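Inositol-1-monophosphatase (Nostoc sp., PDB 5ZHH) probably hydrolyses inositol monophosphates to free myo-inositol and inorganic phosphate. Local coordinates at residues A[189-201]-A[215-227]. Sequence-based numbering, arbitrary orientation.
Sequences GSAALDLAHVACG and DVVAGVILLEEAG
Ala192 N and Ser190 OG both hydrogen-bond to Asp90 OD2, at the end of the interface where Ala192 CA lies 3.6 Å from Asp215 O. The same Ser190 OG caps helix 191-199, accepting a nearly straight bond from Leu193 N at 3.2 Å (N-H...O 165°). Asp215 OD2 accepts from Ser212 N, while OD1 lies close to the carboxylates of Asp87 and Asp90; this acidic cluster is consistent with the magnesium site of inositol monophosphatases. Further along, Leu195 bears down on the other helix. Its CB rests over the backbone of Gly219, 3.8 Å from CA, where no side chain intervenes. With CG anti to the carbonyl carbon (chi1 -75°), its CD1 reaches Val216, 3.7 Å from CA and also against CB and CG1. The helices run almost parallel, 6° apart with axes 8.3 Å from each other, as the central helical layer of the five-layered αβαβα fold. Strand 103-110 of one sheet touches Ala192 and Ala218; strands 205-208 and 245-248 of the other meet Ala191, Val198, Leu195 and Leu223. Toward the C-terminal ends, leucines of helix 213-225 straddle Ala199: CD2 of Leu222 is 3.7 Å from Ala199 CB and also lies against Ala196, whereas CD1 of Leu223 meets Ala199 CA. That same Leu223 CD1 presses on Val198 CG1 at 3.6 Å, the two side chains crossing at a slant. Beyond them Ala226 CB abuts Ala199 O at 3.2 Å, a tight approach just before Gly227 closes the helix in a Schellman motif.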
loop_
_atom_site.group_PDB
_atom_site.type_symbol
_atom_site.label_atom_id
_atom_site.label_comp_id
_atom_site.label_asym_id
_atom_site.label_seq_id
_atom_site.Cartn_x
_atom_site.Cartn_y
_atom_site.Cartn_z
ATOM N N GLY A 189 10.210 -18.294 -9.995
ATOM C CA GLY A 189 9.488 -18.349 -11.246
ATOM C C GLY A 189 9.594 -17.116 -12.126
ATOM O O GLY A 189 8.926 -17.068 -13.162
ATOM N N SER A 190 10.413 -16.126 -11.760
ATOM C CA SER A 190 10.629 -14.949 -12.607
ATOM C C SER A 190 12.111 -14.605 -12.632
ATOM O O SER A 190 12.660 -14.142 -11.625
ATOM C CB SER A 190 9.815 -13.748 -12.116
ATOM O OG SER A 190 10.230 -12.566 -12.789
ATOM N N ALA A 191 12.750 -14.793 -13.790
ATOM C CA ALA A 191 14.180 -14.510 -13.910
ATOM C C ALA A 191 14.480 -13.023 -13.722
ATOM O O ALA A 191 15.500 -12.661 -13.122
ATOM C CB ALA A 191 14.698 -15.008 -15.261
ATOM N N ALA A 192 13.613 -12.142 -14.237
ATOM C CA ALA A 192 13.853 -10.710 -14.066
ATOM C C ALA A 192 13.795 -10.321 -12.595
ATOM O O ALA A 192 14.663 -9.589 -12.102
ATOM C CB ALA A 192 12.844 -9.894 -14.881
ATOM N N LEU A 193 12.793 -10.824 -11.869
ATOM C CA LEU A 193 12.723 -10.545 -10.439
ATOM C C LEU A 193 13.874 -11.189 -9.685
ATOM O O LEU A 193 14.341 -10.632 -8.685
ATOM C CB LEU A 193 11.382 -10.999 -9.860
ATOM C CG LEU A 193 10.217 -10.056 -10.200
ATOM C CD1 LEU A 193 8.894 -10.590 -9.657
ATOM C CD2 LEU A 193 10.494 -8.651 -9.670
ATOM N N ASP A 194 14.341 -12.356 -10.136
ATOM C CA ASP A 194 15.504 -12.951 -9.493
ATOM C C ASP A 194 16.711 -12.025 -9.596
ATOM O O ASP A 194 17.411 -11.798 -8.606
ATOM C CB ASP A 194 15.810 -14.324 -10.098
ATOM C CG ASP A 194 14.743 -15.358 -9.764
ATOM O OD1 ASP A 194 13.994 -15.149 -8.779
ATOM O OD2 ASP A 194 14.679 -16.400 -10.452
ATOM N N LEU A 195 16.939 -11.441 -10.775
ATOM C CA LEU A 195 18.029 -10.481 -10.932
ATOM C C LEU A 195 17.826 -9.260 -10.043
ATOM O O LEU A 195 18.775 -8.777 -9.405
ATOM C CB LEU A 195 18.132 -10.069 -12.400
ATOM C CG LEU A 195 18.759 -11.165 -13.274
ATOM C CD1 LEU A 195 18.376 -10.985 -14.730
ATOM C CD2 LEU A 195 20.264 -11.126 -13.113
ATOM N N ALA A 196 16.591 -8.749 -9.987
ATOM C CA ALA A 196 16.282 -7.629 -9.107
ATOM C C ALA A 196 16.527 -7.976 -7.644
ATOM O O ALA A 196 16.931 -7.106 -6.861
ATOM C CB ALA A 196 14.832 -7.189 -9.314
ATOM N N HIS A 197 16.286 -9.235 -7.255
ATOM C CA HIS A 197 16.539 -9.639 -5.875
ATOM C C HIS A 197 18.032 -9.738 -5.569
ATOM O O HIS A 197 18.441 -9.492 -4.432
ATOM C CB HIS A 197 15.861 -10.972 -5.576
ATOM C CG HIS A 197 14.369 -10.891 -5.511
ATOM N ND1 HIS A 197 13.673 -9.721 -5.728
ATOM C CD2 HIS A 197 13.438 -11.842 -5.260
ATOM C CE1 HIS A 197 12.378 -9.954 -5.610
ATOM N NE2 HIS A 197 12.211 -11.233 -5.327
ATOM N N VAL A 198 18.859 -10.129 -6.540
ATOM C CA VAL A 198 20.300 -10.004 -6.327
ATOM C C VAL A 198 20.677 -8.532 -6.199
ATOM O O VAL A 198 21.495 -8.151 -5.352
ATOM C CB VAL A 198 21.097 -10.693 -7.451
ATOM C CG1 VAL A 198 22.592 -10.727 -7.095
ATOM C CG2 VAL A 198 20.602 -12.110 -7.686
ATOM N N ALA A 199 20.076 -7.682 -7.032
ATOM C CA ALA A 199 20.455 -6.271 -7.063
ATOM C C ALA A 199 20.218 -5.579 -5.723
ATOM O O ALA A 199 21.005 -4.716 -5.320
ATOM C CB ALA A 199 19.698 -5.551 -8.175
ATOM N N CYS A 200 19.152 -5.938 -5.010
ATOM C CA CYS A 200 18.865 -5.284 -3.741
ATOM C C CYS A 200 19.284 -6.114 -2.532
ATOM O O CYS A 200 18.974 -5.734 -1.400
ATOM C CB CYS A 200 17.383 -4.913 -3.645
ATOM S SG CYS A 200 16.224 -6.283 -3.687
ATOM N N GLY A 201 19.990 -7.225 -2.741
ATOM C CA GLY A 201 20.582 -7.981 -1.657
ATOM C C GLY A 201 19.692 -9.015 -0.999
ATOM O O GLY A 201 20.111 -9.620 -0.002
ATOM N N ASP A 215 14.438 -11.573 -20.816
ATOM C CA ASP A 215 14.381 -11.954 -19.407
ATOM C C ASP A 215 15.458 -11.268 -18.576
ATOM O O ASP A 215 15.278 -11.102 -17.363
ATOM C CB ASP A 215 14.542 -13.471 -19.229
ATOM C CG ASP A 215 13.397 -14.287 -19.827
ATOM O OD1 ASP A 215 12.246 -13.799 -19.866
ATOM O OD2 ASP A 215 13.665 -15.452 -20.215
ATOM N N VAL A 216 16.598 -10.914 -19.171
ATOM C CA VAL A 216 17.778 -10.599 -18.372
ATOM C C VAL A 216 18.368 -9.218 -18.639
ATOM O O VAL A 216 19.104 -8.712 -17.776
ATOM C CB VAL A 216 18.871 -11.678 -18.545
ATOM C CG1 VAL A 216 18.337 -13.053 -18.149
ATOM C CG2 VAL A 216 19.399 -11.695 -19.970
ATOM N N VAL A 217 18.099 -8.583 -19.783
ATOM C CA VAL A 217 18.831 -7.367 -20.142
ATOM C C VAL A 217 18.627 -6.281 -19.087
ATOM O O VAL A 217 19.590 -5.680 -18.597
ATOM C CB VAL A 217 18.422 -6.881 -21.546
ATOM C CG1 VAL A 217 18.876 -5.436 -21.769
ATOM C CG2 VAL A 217 19.022 -7.790 -22.605
ATOM N N ALA A 218 17.372 -6.030 -18.700
ATOM C CA ALA A 218 17.113 -4.999 -17.694
ATOM C C ALA A 218 17.776 -5.341 -16.365
ATOM O O ALA A 218 18.392 -4.477 -15.728
ATOM C CB ALA A 218 15.611 -4.812 -17.498
ATOM N N GLY A 219 17.679 -6.608 -15.943
ATOM C CA GLY A 219 18.241 -7.008 -14.665
ATOM C C GLY A 219 19.754 -6.971 -14.635
ATOM O O GLY A 219 20.349 -6.733 -13.580
ATOM N N VAL A 220 20.398 -7.198 -15.781
ATOM C CA VAL A 220 21.858 -7.226 -15.814
ATOM C C VAL A 220 22.427 -5.854 -15.464
ATOM O O VAL A 220 23.320 -5.736 -14.614
ATOM C CB VAL A 220 22.360 -7.728 -17.181
ATOM C CG1 VAL A 220 23.827 -7.379 -17.374
ATOM C CG2 VAL A 220 22.168 -9.247 -17.289
ATOM N N ILE A 221 21.917 -4.794 -16.100
ATOM C CA ILE A 221 22.461 -3.467 -15.816
ATOM C C ILE A 221 22.050 -3.009 -14.420
ATOM O O ILE A 221 22.838 -2.376 -13.706
ATOM C CB ILE A 221 22.054 -2.452 -16.906
ATOM C CG1 ILE A 221 22.668 -1.080 -16.612
ATOM C CG2 ILE A 221 20.542 -2.316 -17.029
ATOM C CD1 ILE A 221 24.196 -1.076 -16.576
ATOM N N LEU A 222 20.823 -3.340 -14.001
ATOM C CA LEU A 222 20.394 -3.065 -12.632
ATOM C C LEU A 222 21.364 -3.662 -11.625
ATOM O O LEU A 222 21.809 -2.986 -10.691
ATOM C CB LEU A 222 18.996 -3.637 -12.400
ATOM C CG LEU A 222 18.406 -3.383 -11.013
ATOM C CD1 LEU A 222 17.951 -1.920 -10.907
ATOM C CD2 LEU A 222 17.250 -4.334 -10.720
ATOM N N LEU A 223 21.707 -4.939 -11.810
ATOM C CA LEU A 223 22.584 -5.610 -10.862
ATOM C C LEU A 223 23.981 -5.009 -10.900
ATOM O O LEU A 223 24.594 -4.779 -9.851
ATOM C CB LEU A 223 22.631 -7.111 -11.171
ATOM C CG LEU A 223 23.623 -7.941 -10.360
ATOM C CD1 LEU A 223 23.350 -7.750 -8.887
ATOM C CD2 LEU A 223 23.499 -9.417 -10.724
ATOM N N GLU A 224 24.495 -4.727 -12.099
ATOM C CA GLU A 224 25.823 -4.131 -12.198
ATOM C C GLU A 224 25.876 -2.758 -11.539
ATOM O O GLU A 224 26.832 -2.446 -10.818
ATOM C CB GLU A 224 26.254 -4.052 -13.662
ATOM C CG GLU A 224 26.515 -5.432 -14.278
ATOM C CD GLU A 224 26.893 -5.351 -15.744
ATOM O OE1 GLU A 224 27.656 -6.217 -16.210
ATOM O OE2 GLU A 224 26.441 -4.410 -16.430
ATOM N N GLU A 225 24.852 -1.929 -11.760
ATOM C CA GLU A 225 24.808 -0.624 -11.107
ATOM C C GLU A 225 24.695 -0.758 -9.594
ATOM O O GLU A 225 25.168 0.113 -8.856
ATOM C CB GLU A 225 23.646 0.204 -11.663
ATOM C CG GLU A 225 23.952 0.867 -13.004
ATOM C CD GLU A 225 25.119 1.837 -12.924
ATOM O OE1 GLU A 225 25.055 2.778 -12.100
ATOM O OE2 GLU A 225 26.102 1.650 -13.673
ATOM N N ALA A 226 24.057 -1.823 -9.115
ATOM C CA ALA A 226 23.939 -2.084 -7.686
ATOM C C ALA A 226 25.221 -2.636 -7.073
ATOM O O ALA A 226 25.260 -2.866 -5.859
ATOM C CB ALA A 226 22.790 -3.061 -7.419
ATOM N N GLY A 227 26.256 -2.868 -7.874
ATOM C CA GLY A 227 27.518 -3.352 -7.369
ATOM C C GLY A 227 27.782 -4.823 -7.593
ATOM O O GLY A 227 28.780 -5.335 -7.072
#